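Local coordinates for secretory-abundant heat soluble protein 1 (Ramazzottius varieornatus, PDB 5XN9) that acts as a secreted molecular shield under water-deficient conditions in a tardigrade, and has a lipid-binding fold like that of fatty acid-binding proteins, at residues A[12-17]-A[130-135]; A[40-45]-A[55-60]; A[104-109]-A[123-128]. All coordinates share one frame; numbering follows the deposited sequence. Where two conformers were deposited one is given.

Contact 1: A[12-17]-A[130-135]; sequences WESTDR and AKRWYK. With MG (magnesium ion), chain C; ACY (acetic acid), chain L.
Glu-13 and Lys-135 form a reciprocal pair of backbone hydrogen bonds, Glu-13 N to Lys-135 O and Lys-135 N to Glu-13 O, both 2.8 Å, where the first strand of the barrel meets the last. Segments 12-15 and 130-135 cross at 130°, antiparallel in sense, and the first chain turns a corner just beyond Thr-15. At Thr-15 the backbone and the side chain share one acceptor: N and OG1 both donate to Trp-133 O, OG1 at 2.9 Å from above the carbonyl plane. With chi1 at 69°, OG1 sits between its own backbone N and carbonyl carbon, from where it also receives Arg-17 N, an ST turn at the corner of the chain. Beyond the corner Trp-133 N donates to Arg-17 O.

In one of its two conformers, the Arg-17 guanidinium lies flat over the five-membered ring of Trp-133, a cation-pi pair with Arg-17 CZ 4.0 Å from the centroid; Glu-118 forms a salt bridge with the same guanidinium.

Toward the barrel interior, Ser-14 OG is hydrogen-bonded to Thr-41 N, and Ser-14 CB lies over one face of the Arg-132 guanidinium, toward its rim. Arg-132 NH2 is bonded to Asn-38 and His-39, while NH1 gives a 3.1 Å bond to O of an acetate. Acetate OXT and Tyr-134 OH both bind magnesium, the latter at 2.0 Å. This Arg-x-Tyr arrangement recalls the carboxylate-binding pair of fatty acid-binding proteins. The chemistry is consistent with a site suited to anions, in which the metal would probably polarise the phenol of Tyr-134.

Contact 2: A[40-45]-A[55-60]; sequences KTFHKI and QISVPD. With MG (magnesium ion), chain C.
Phe-42 and Ser-57 share one face of a two-stranded antiparallel pairing, and the phenylalanine can be followed outward. Its CB already meets Ser-57 OG at 3.2 Å. The ring then leaves with CG anti to the carbonyl carbon (chi1 -61°), a turn that carries it along the neighbouring strand: CD1 still lies 3.6 Å from Ser-57 OG, but it also comes to Pro-59 CD, which stands at the ring edge, in plane. One atom further, CE1 reaches Pro-59 CG at 3.9 Å, the two side chains crossing at about a right angle. The ring also packs against Glu-13 of the first strand.

Beneath this side chain the backbones of Phe-42 and Ser-57 bond to each other in both directions, as do those of Lys-44 and Gln-55, whose side chains run side by side. These are the hydrogen-bonded pairs of a beta hairpin, strands 42-48 and 51-58, within the antiparallel barrel sheet of the fatty acid-binding protein fold.

The intervening non-hydrogen-bonded pair, His-43 and Ile-56, turns to the other face, and here the geometry changes from packing to coordination. His-43 NE2 binds magnesium at 1.9 Å. Its ND1 is hydrogen-bonded to His-54, a second-shell partner that helps fix the rotation of the imidazole, and in one of the two conformers of Ile-56 its CG1 lies 3.6 Å from that same nitrogen, at an oblique angle to the ring. Thr-41 extends this face, its CG2 3.6 Å from magnesium and its OG1 beside Val-58 CG2 while hydrogen-bonded to His-39 O and Arg-132 NH1. Where the strands part, a water spans the gap, donating to Lys-40 O and accepting from Asp-60 N.

Contact 3: A[104-109]-A[123-128]; sequences RNKVIH and YKVGDV. With ZN (zinc ion), chain D; ACY (acetic acid), chain L.
Val-125 lays its CG2 methyl across two neighbours of the facing strand, 3.6 Å from Val-107 O and 3.9 Å from CD of Lys-106, whose bent chain it crosses at a slant. The methyl gets there because it is anti to the backbone N, while CG1 (chi1 53°) takes the place between N and the carbonyl carbon. Phe-24, Ala-27 and Leu-28 of the helical segment and the loop after it also touch this valine.

Within segments 104-109 and 123-128 one two-way backbone pair forms: His-109 N to Lys-124 O at 2.8 Å, with Lys-124 N returning to His-109 O. Towards Val-107 they separate, and a water bridges the opening, giving a proton to Val-107 O and accepting from Gly-126 N. This is the open end of the beta hairpin formed by strands 106-114 and 118-125 in the barrel, and at that end Val-125 to Val-128 make a type II' turn leading into the last strand, with Gly-126 at the position whose positive phi favours glycine.

His-109 and Lys-124 meet CB to CB at 4.0 Å, then diverge; in one of its two conformers, His-109 NE2 binds zinc at 2.0 Å, with Glu-98 as the other protein ligand. Tyr-123 faces the interior, where its OH donates to acetate O at 2.7 Å and the acetate lies at the ring edge. Phe-21 meets the tyrosine ring edge-to-face, and Phe-24 meets it too. A leucine in place of Tyr-123 would probably deprive the acetate of this hydroxyl donor and leave both phenylalanines without their aromatic partner.

The three contacts belong to one continuous antiparallel sheet, and each of them contributes to the interior site: Tyr-134 and Arg-132, His-43, and Tyr-123. Contact 1 and contact 2 have centres about 11 Å apart and meet directly: Glu-13 OE1 forms a 2.7 Å salt bridge with Lys-40 NZ, and Tyr-134 and His-43 bind the same magnesium. Contact 3, its centre about 20 Å from that of contact 1, joins it along adjacent strands and shares its acetate, which Tyr-123 and Arg-132 hold together with Lys-121. Contacts 2 and 3 do not touch, their nearest atoms being about 5 Å apart, yet magnesium and acetate connect their interior faces. The zinc at His-109 is a separate site.

Contact 1: A[12-17]-A[130-135]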
loop_
_atom_site.group_PDB
_atom_site.type_symbol
_atom_site.label_atom_id
_atom_site.label_comp_id
_atom_site.label_asym_id
_atom_site.label_seq_id
_atom_site.Cartn_x
_atom_site.Cartn_y
_atom_site.Cartn_z
ATOM N N TRP A 12 6.292 -4.030 8.294
ATOM C CA TRP A 12 6.222 -5.104 7.314
ATOM C C TRP A 12 7.290 -4.901 6.253
ATOM O O TRP A 12 7.531 -3.773 5.822
ATOM C CB TRP A 12 4.853 -5.105 6.636
ATOM C CG TRP A 12 3.724 -5.205 7.603
ATOM C CD1 TRP A 12 2.950 -4.182 8.081
ATOM C CD2 TRP A 12 3.241 -6.399 8.222
ATOM N NE1 TRP A 12 2.007 -4.674 8.958
ATOM C CE2 TRP A 12 2.170 -6.030 9.068
ATOM C CE3 TRP A 12 3.611 -7.747 8.149
ATOM C CZ2 TRP A 12 1.459 -6.959 9.818
ATOM C CZ3 TRP A 12 2.908 -8.668 8.899
ATOM C CH2 TRP A 12 1.842 -8.271 9.727
ATOM N N GLU A 13 7.900 -5.998 5.803
ATOM C CA GLU A 13 8.980 -5.948 4.828
ATOM C C GLU A 13 8.674 -6.927 3.705
ATOM O O GLU A 13 8.213 -8.041 3.961
ATOM C CB GLU A 13 10.297 -6.332 5.512
ATOM C CG GLU A 13 11.468 -6.527 4.586
ATOM C CD GLU A 13 12.713 -6.959 5.333
ATOM O OE1 GLU A 13 13.708 -7.317 4.673
ATOM O OE2 GLU A 13 12.694 -6.937 6.582
ATOM N N SER A 14 8.929 -6.513 2.462
ATOM C CA SER A 14 8.610 -7.362 1.317
ATOM C C SER A 14 9.488 -8.607 1.282
ATOM O O SER A 14 10.606 -8.626 1.805
ATOM C CB SER A 14 8.754 -6.584 0.010
ATOM O OG SER A 14 10.074 -6.107 -0.168
ATOM N N THR A 15 8.960 -9.662 0.671
ATOM C CA THR A 15 9.661 -10.925 0.527
ATOM C C THR A 15 9.944 -11.174 -0.950
ATOM O O THR A 15 9.757 -10.296 -1.801
ATOM C CB THR A 15 8.816 -12.060 1.113
ATOM O OG1 THR A 15 7.669 -12.266 0.280
ATOM C CG2 THR A 15 8.361 -11.723 2.531
ATOM N N ASP A 16 10.389 -12.393 -1.261
ATOM C CA ASP A 16 10.587 -12.796 -2.646
ATOM C C ASP A 16 9.288 -13.171 -3.344
ATOM O O ASP A 16 9.290 -13.333 -4.570
ATOM C CB ASP A 16 11.552 -13.983 -2.721
ATOM C CG ASP A 16 12.974 -13.600 -2.376
ATOM O OD1 ASP A 16 13.254 -12.387 -2.285
ATOM O OD2 ASP A 16 13.814 -14.511 -2.209
ATOM N N ARG A 17 8.193 -13.315 -2.601
ATOM C CA ARG A 17 6.933 -13.773 -3.169
ATOM C C ARG A 17 6.173 -12.591 -3.759
ATOM O O ARG A 17 5.865 -11.621 -3.054
ATOM C CB ARG A 17 6.102 -14.480 -2.103
ATOM C CG ARG A 17 6.777 -15.719 -1.532
ATOM C CD ARG A 17 6.215 -16.060 -0.165
ATOM N NE ARG A 17 4.857 -16.584 -0.253
ATOM C CZ ARG A 17 3.986 -16.569 0.749
ATOM N NH1 ARG A 17 2.771 -17.075 0.581
ATOM N NH2 ARG A 17 4.327 -16.038 1.917
ATOM N N ALA A 130 -2.719 -7.954 -8.815
ATOM C CA ALA A 130 -1.398 -8.417 -8.423
ATOM C C ALA A 130 -1.370 -8.646 -6.920
ATOM O O ALA A 130 -2.214 -8.141 -6.175
ATOM C CB ALA A 130 -0.296 -7.438 -8.830
ATOM N N LYS A 131 -0.384 -9.421 -6.477
ATOM C CA LYS A 131 -0.241 -9.710 -5.064
ATOM C C LYS A 131 1.222 -9.646 -4.677
ATOM O O LYS A 131 2.116 -9.950 -5.475
ATOM C CB LYS A 131 -0.797 -11.087 -4.718
ATOM C CG LYS A 131 -2.309 -11.142 -4.717
ATOM C CD LYS A 131 -2.793 -12.548 -4.459
ATOM C CE LYS A 131 -4.303 -12.592 -4.373
ATOM N NZ LYS A 131 -4.770 -11.950 -3.129
ATOM N N ARG A 132 1.454 -9.260 -3.432
ATOM C CA ARG A 132 2.798 -9.227 -2.897
ATOM C C ARG A 132 2.718 -9.627 -1.435
ATOM O O ARG A 132 1.772 -9.253 -0.744
ATOM C CB ARG A 132 3.334 -7.818 -3.048
ATOM C CG ARG A 132 4.780 -7.767 -3.105
ATOM C CD ARG A 132 5.254 -6.404 -3.455
ATOM N NE ARG A 132 6.693 -6.433 -3.448
ATOM C CZ ARG A 132 7.457 -5.361 -3.371
ATOM N NH1 ARG A 132 6.911 -4.151 -3.286
ATOM N NH2 ARG A 132 8.765 -5.514 -3.372
ATOM N N TRP A 133 3.685 -10.418 -0.975
ATOM C CA TRP A 133 3.670 -10.917 0.391
ATOM C C TRP A 133 4.768 -10.256 1.208
ATOM O O TRP A 133 5.890 -10.065 0.722
ATOM C CB TRP A 133 3.806 -12.436 0.429
ATOM C CG TRP A 133 2.540 -13.095 -0.013
ATOM C CD1 TRP A 133 1.532 -13.547 0.788
ATOM C CD2 TRP A 133 2.118 -13.335 -1.362
ATOM N NE1 TRP A 133 0.521 -14.074 0.025
ATOM C CE2 TRP A 133 0.852 -13.951 -1.299
ATOM C CE3 TRP A 133 2.689 -13.093 -2.616
ATOM C CZ2 TRP A 133 0.150 -14.338 -2.440
ATOM C CZ3 TRP A 133 1.990 -13.477 -3.749
ATOM C CH2 TRP A 133 0.735 -14.096 -3.652
ATOM N N TYR A 134 4.426 -9.900 2.446
ATOM C CA TYR A 134 5.315 -9.216 3.370
ATOM C C TYR A 134 5.437 -10.027 4.654
ATOM O O TYR A 134 4.526 -10.770 5.028
ATOM C CB TYR A 134 4.748 -7.828 3.718
ATOM C CG TYR A 134 4.747 -6.868 2.554
ATOM C CD1 TYR A 134 3.802 -6.963 1.535
ATOM C CD2 TYR A 134 5.704 -5.868 2.463
ATOM C CE1 TYR A 134 3.821 -6.092 0.468
ATOM C CE2 TYR A 134 5.728 -4.995 1.399
ATOM C CZ TYR A 134 4.787 -5.110 0.403
ATOM O OH TYR A 134 4.799 -4.244 -0.668
ATOM N N LYS A 135 6.565 -9.869 5.340
ATOM C CA LYS A 135 6.790 -10.484 6.641
ATOM C C LYS A 135 7.018 -9.395 7.684
ATOM O O LYS A 135 7.395 -8.273 7.360
ATOM C CB LYS A 135 8.010 -11.408 6.596
ATOM C CG LYS A 135 9.288 -10.696 6.165
ATOM C CD LYS A 135 10.471 -11.653 6.065
ATOM C CE LYS A 135 11.711 -10.943 5.535
ATOM N NZ LYS A 135 12.884 -11.859 5.411
HETATM MG MG MG C . 3.859 -2.517 -0.716
HETATM C C ACY L . 3.904 -1.445 -2.698
HETATM O O ACY L . 4.280 -2.430 -3.373
HETATM O OXT ACY L . 2.907 -1.457 -1.943
HETATM C CH3 ACY L . 4.696 -0.174 -2.794
HETATM O O HOH W 1 7.342 -9.196 -2.350
#

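Contact 2: A[40-45]-A[55-60]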
loop_
_atom_site.group_PDB
_atom_site.type_symbol
_atom_site.label_atom_id
_atom_site.label_comp_id
_atom_site.label_asym_id
_atom_site.label_seq_id
_atom_site.Cartn_x
_atom_site.Cartn_y
_atom_site.Cartn_z
ATOM N N LYS A 40 13.055 -4.114 -2.468
ATOM C CA LYS A 40 12.729 -4.176 -1.049
ATOM C C LYS A 40 11.862 -2.992 -0.639
ATOM O O LYS A 40 12.232 -1.829 -0.839
ATOM C CB LYS A 40 14.028 -4.195 -0.242
ATOM C CG LYS A 40 13.844 -4.256 1.263
ATOM C CD LYS A 40 13.096 -5.498 1.695
ATOM C CE LYS A 40 13.864 -6.768 1.379
ATOM N NZ LYS A 40 13.275 -7.939 2.085
ATOM N N THR A 41 10.706 -3.303 -0.068
ATOM C CA THR A 41 9.684 -2.321 0.253
ATOM C C THR A 41 9.243 -2.545 1.688
ATOM O O THR A 41 9.092 -3.689 2.127
ATOM C CB THR A 41 8.475 -2.485 -0.692
ATOM O OG1 THR A 41 8.908 -2.293 -2.048
ATOM C CG2 THR A 41 7.342 -1.500 -0.359
ATOM N N PHE A 42 9.039 -1.452 2.412
ATOM C CA PHE A 42 8.587 -1.500 3.790
ATOM C C PHE A 42 7.269 -0.749 3.921
ATOM O O PHE A 42 7.106 0.342 3.362
ATOM C CB PHE A 42 9.622 -0.867 4.724
ATOM C CG PHE A 42 10.949 -1.548 4.700
ATOM C CD1 PHE A 42 11.905 -1.195 3.761
ATOM C CD2 PHE A 42 11.249 -2.539 5.620
ATOM C CE1 PHE A 42 13.145 -1.830 3.734
ATOM C CE2 PHE A 42 12.480 -3.173 5.605
ATOM C CZ PHE A 42 13.430 -2.821 4.659
ATOM N N HIS A 43 6.333 -1.342 4.653
ATOM C CA HIS A 43 5.100 -0.684 5.074
ATOM C C HIS A 43 5.097 -0.673 6.589
ATOM O O HIS A 43 5.201 -1.731 7.214
ATOM C CB HIS A 43 3.856 -1.441 4.597
ATOM C CG HIS A 43 3.633 -1.363 3.123
ATOM N ND1 HIS A 43 3.009 -0.290 2.526
ATOM C CD2 HIS A 43 3.966 -2.211 2.121
ATOM C CE1 HIS A 43 2.964 -0.481 1.220
ATOM N NE2 HIS A 43 3.534 -1.641 0.950
ATOM N N LYS A 44 4.986 0.514 7.174
ATOM C CA LYS A 44 4.865 0.668 8.615
ATOM C C LYS A 44 3.549 1.378 8.892
ATOM O O LYS A 44 3.305 2.468 8.371
ATOM C CB LYS A 44 6.060 1.447 9.172
ATOM C CG LYS A 44 7.386 0.759 8.894
ATOM C CD LYS A 44 8.566 1.532 9.456
ATOM C CE LYS A 44 9.879 0.872 9.033
ATOM N NZ LYS A 44 11.093 1.655 9.397
ATOM N N ILE A 45 2.692 0.750 9.689
ATOM C CA ILE A 45 1.366 1.279 9.972
ATOM C C ILE A 45 1.185 1.296 11.484
ATOM O O ILE A 45 1.308 0.251 12.135
ATOM C CB ILE A 45 0.253 0.450 9.298
ATOM C CG1 ILE A 45 0.453 0.381 7.775
ATOM C CG2 ILE A 45 -1.108 1.034 9.621
ATOM C CD1 ILE A 45 -0.471 -0.602 7.069
ATOM N N GLN A 55 3.580 4.575 6.595
ATOM C CA GLN A 55 4.810 4.987 5.945
ATOM C C GLN A 55 5.216 3.907 4.957
ATOM O O GLN A 55 5.362 2.737 5.331
ATOM C CB GLN A 55 5.921 5.212 6.963
ATOM C CG GLN A 55 7.188 5.754 6.344
ATOM C CD GLN A 55 8.342 5.662 7.299
ATOM O OE1 GLN A 55 8.961 4.607 7.436
ATOM N NE2 GLN A 55 8.626 6.757 7.990
ATOM N N ILE A 56 5.368 4.298 3.699
ATOM C CA ILE A 56 5.848 3.421 2.640
ATOM C C ILE A 56 7.279 3.836 2.341
ATOM O O ILE A 56 7.564 5.031 2.198
ATOM C CB ILE A 56 4.976 3.551 1.377
ATOM C CG1 ILE A 56 3.507 3.227 1.691
ATOM C CG2 ILE A 56 5.519 2.675 0.251
ATOM C CD1 ILE A 56 2.659 4.439 2.085
ATOM N N SER A 57 8.183 2.868 2.264
ATOM C CA SER A 57 9.550 3.177 1.873
ATOM C C SER A 57 10.094 2.132 0.907
ATOM O O SER A 57 9.873 0.932 1.083
ATOM C CB SER A 57 10.465 3.311 3.083
ATOM O OG SER A 57 10.481 2.113 3.814
ATOM N N VAL A 58 10.800 2.606 -0.115
ATOM C CA VAL A 58 11.538 1.742 -1.033
ATOM C C VAL A 58 12.950 2.309 -1.093
ATOM O O VAL A 58 13.227 3.209 -1.900
ATOM C CB VAL A 58 10.888 1.671 -2.426
ATOM C CG1 VAL A 58 11.621 0.635 -3.287
ATOM C CG2 VAL A 58 9.399 1.334 -2.317
ATOM N N PRO A 59 13.856 1.851 -0.228
ATOM C CA PRO A 59 15.167 2.513 -0.126
ATOM C C PRO A 59 15.975 2.517 -1.415
ATOM O O PRO A 59 16.636 3.526 -1.701
ATOM C CB PRO A 59 15.857 1.740 1.002
ATOM C CG PRO A 59 14.714 1.234 1.842
ATOM C CD PRO A 59 13.628 0.891 0.867
ATOM N N ASP A 60 15.931 1.434 -2.214
ATOM C CA ASP A 60 16.677 1.405 -3.475
ATOM C C ASP A 60 16.273 2.561 -4.366
ATOM O O ASP A 60 17.089 3.050 -5.160
ATOM C CB ASP A 60 16.366 0.138 -4.285
ATOM C CG ASP A 60 17.034 -1.111 -3.759
ATOM O OD1 ASP A 60 17.950 -1.028 -2.917
ATOM O OD2 ASP A 60 16.656 -2.201 -4.268
HETATM MG MG MG C . 3.859 -2.517 -0.716
HETATM O O HOH W 2 14.702 -1.098 -1.763
#

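Contact 3: A[104-109]-A[123-128]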
loop_
_atom_site.group_PDB
_atom_site.type_symbol
_atom_site.label_atom_id
_atom_site.label_comp_id
_atom_site.label_asym_id
_atom_site.label_seq_id
_atom_site.Cartn_x
_atom_site.Cartn_y
_atom_site.Cartn_z
ATOM N N ARG A 104 -5.181 10.633 -14.332
ATOM C CA ARG A 104 -5.029 9.497 -15.227
ATOM C C ARG A 104 -6.302 8.678 -15.355
ATOM O O ARG A 104 -6.294 7.633 -16.013
ATOM C CB ARG A 104 -3.889 8.611 -14.746
ATOM C CG ARG A 104 -2.664 9.405 -14.391
ATOM C CD ARG A 104 -1.420 8.584 -14.519
ATOM N NE ARG A 104 -0.244 9.406 -14.282
ATOM C CZ ARG A 104 0.998 8.998 -14.492
ATOM N NH1 ARG A 104 2.012 9.815 -14.235
ATOM N NH2 ARG A 104 1.223 7.776 -14.956
ATOM N N ASN A 105 -7.393 9.125 -14.742
ATOM C CA ASN A 105 -8.652 8.387 -14.756
ATOM C C ASN A 105 -8.455 6.935 -14.311
ATOM O O ASN A 105 -8.916 5.988 -14.953
ATOM C CB ASN A 105 -9.334 8.472 -16.126
ATOM C CG ASN A 105 -10.773 8.012 -16.081
ATOM O OD1 ASN A 105 -11.452 8.187 -15.069
ATOM N ND2 ASN A 105 -11.244 7.408 -17.167
ATOM N N LYS A 106 -7.740 6.759 -13.201
ATOM C CA LYS A 106 -7.521 5.436 -12.634
ATOM C C LYS A 106 -8.124 5.347 -11.238
ATOM O O LYS A 106 -8.089 6.311 -10.458
ATOM C CB LYS A 106 -6.028 5.073 -12.574
ATOM C CG LYS A 106 -5.335 4.886 -13.929
ATOM C CD LYS A 106 -5.699 3.552 -14.588
ATOM C CE LYS A 106 -5.005 3.366 -15.939
ATOM N NZ LYS A 106 -5.751 4.035 -17.033
ATOM N N VAL A 107 -8.691 4.179 -10.944
ATOM C CA VAL A 107 -9.138 3.808 -9.610
ATOM C C VAL A 107 -8.385 2.544 -9.226
ATOM O O VAL A 107 -8.379 1.570 -9.987
ATOM C CB VAL A 107 -10.661 3.568 -9.581
ATOM C CG1 VAL A 107 -11.113 3.094 -8.197
ATOM C CG2 VAL A 107 -11.391 4.828 -9.996
ATOM N N ILE A 108 -7.740 2.567 -8.062
ATOM C CA ILE A 108 -6.901 1.470 -7.595
ATOM C C ILE A 108 -7.461 0.954 -6.279
ATOM O O ILE A 108 -7.859 1.741 -5.412
ATOM C CB ILE A 108 -5.443 1.935 -7.392
ATOM C CG1 ILE A 108 -4.867 2.516 -8.686
ATOM C CG2 ILE A 108 -4.571 0.789 -6.905
ATOM C CD1 ILE A 108 -3.528 3.184 -8.493
ATOM N N HIS A 109 -7.516 -0.370 -6.147
ATOM C CA HIS A 109 -7.854 -1.025 -4.891
ATOM C C HIS A 109 -6.587 -1.589 -4.273
ATOM O O HIS A 109 -5.823 -2.290 -4.946
ATOM C CB HIS A 109 -8.840 -2.171 -5.129
ATOM C CG HIS A 109 -10.218 -1.718 -5.479
ATOM N ND1 HIS A 109 -11.206 -2.589 -5.892
ATOM C CD2 HIS A 109 -10.780 -0.486 -5.475
ATOM C CE1 HIS A 109 -12.313 -1.910 -6.136
ATOM N NE2 HIS A 109 -12.083 -0.633 -5.883
ATOM N N TYR A 123 -3.307 -5.770 -5.107
ATOM C CA TYR A 123 -3.374 -4.531 -5.863
ATOM C C TYR A 123 -4.285 -4.808 -7.042
ATOM O O TYR A 123 -4.072 -5.785 -7.764
ATOM C CB TYR A 123 -1.986 -4.168 -6.420
ATOM C CG TYR A 123 -0.817 -4.213 -5.439
ATOM C CD1 TYR A 123 -0.308 -5.425 -4.973
ATOM C CD2 TYR A 123 -0.198 -3.051 -5.023
ATOM C CE1 TYR A 123 0.758 -5.472 -4.096
ATOM C CE2 TYR A 123 0.883 -3.084 -4.149
ATOM C CZ TYR A 123 1.356 -4.298 -3.686
ATOM O OH TYR A 123 2.427 -4.341 -2.816
ATOM N N LYS A 124 -5.295 -3.972 -7.244
ATOM C CA LYS A 124 -6.206 -4.182 -8.362
ATOM C C LYS A 124 -6.455 -2.869 -9.077
ATOM O O LYS A 124 -6.685 -1.838 -8.439
ATOM C CB LYS A 124 -7.557 -4.735 -7.919
ATOM C CG LYS A 124 -7.580 -6.183 -7.486
ATOM C CD LYS A 124 -9.015 -6.579 -7.158
ATOM C CE LYS A 124 -9.125 -7.991 -6.611
ATOM N NZ LYS A 124 -10.369 -8.142 -5.814
ATOM N N VAL A 125 -6.446 -2.916 -10.407
ATOM C CA VAL A 125 -6.897 -1.787 -11.207
ATOM C C VAL A 125 -7.710 -2.364 -12.363
ATOM O O VAL A 125 -7.185 -3.128 -13.177
ATOM C CB VAL A 125 -5.737 -0.895 -11.691
ATOM C CG1 VAL A 125 -4.659 -1.705 -12.424
ATOM C CG2 VAL A 125 -6.249 0.267 -12.523
ATOM N N GLY A 126 -9.003 -2.052 -12.400
ATOM C CA GLY A 126 -9.872 -2.731 -13.348
ATOM C C GLY A 126 -9.830 -4.228 -13.118
ATOM O O GLY A 126 -10.001 -4.711 -11.992
ATOM N N ASP A 127 -9.603 -4.989 -14.191
ATOM C CA ASP A 127 -9.602 -6.449 -14.129
ATOM C C ASP A 127 -8.223 -7.050 -13.889
ATOM O O ASP A 127 -8.052 -8.262 -14.067
ATOM C CB ASP A 127 -10.207 -7.052 -15.405
ATOM C CG ASP A 127 -9.364 -6.785 -16.649
ATOM O OD1 ASP A 127 -8.579 -5.817 -16.656
ATOM O OD2 ASP A 127 -9.503 -7.543 -17.640
ATOM N N VAL A 128 -7.241 -6.249 -13.487
ATOM C CA VAL A 128 -5.864 -6.708 -13.332
ATOM C C VAL A 128 -5.549 -6.758 -11.844
ATOM O O VAL A 128 -5.661 -5.740 -11.145
ATOM C CB VAL A 128 -4.882 -5.791 -14.076
ATOM C CG1 VAL A 128 -3.450 -6.221 -13.809
ATOM C CG2 VAL A 128 -5.175 -5.796 -15.572
HETATM ZN ZN ZN D . -13.559 0.785 -5.779
HETATM C C ACY L . 3.904 -1.445 -2.698
HETATM O O ACY L . 4.280 -2.430 -3.373
HETATM O OXT ACY L . 2.907 -1.457 -1.943
HETATM C CH3 ACY L . 4.696 -0.174 -2.794
HETATM O O HOH W 3 -10.256 -0.347 -10.395
#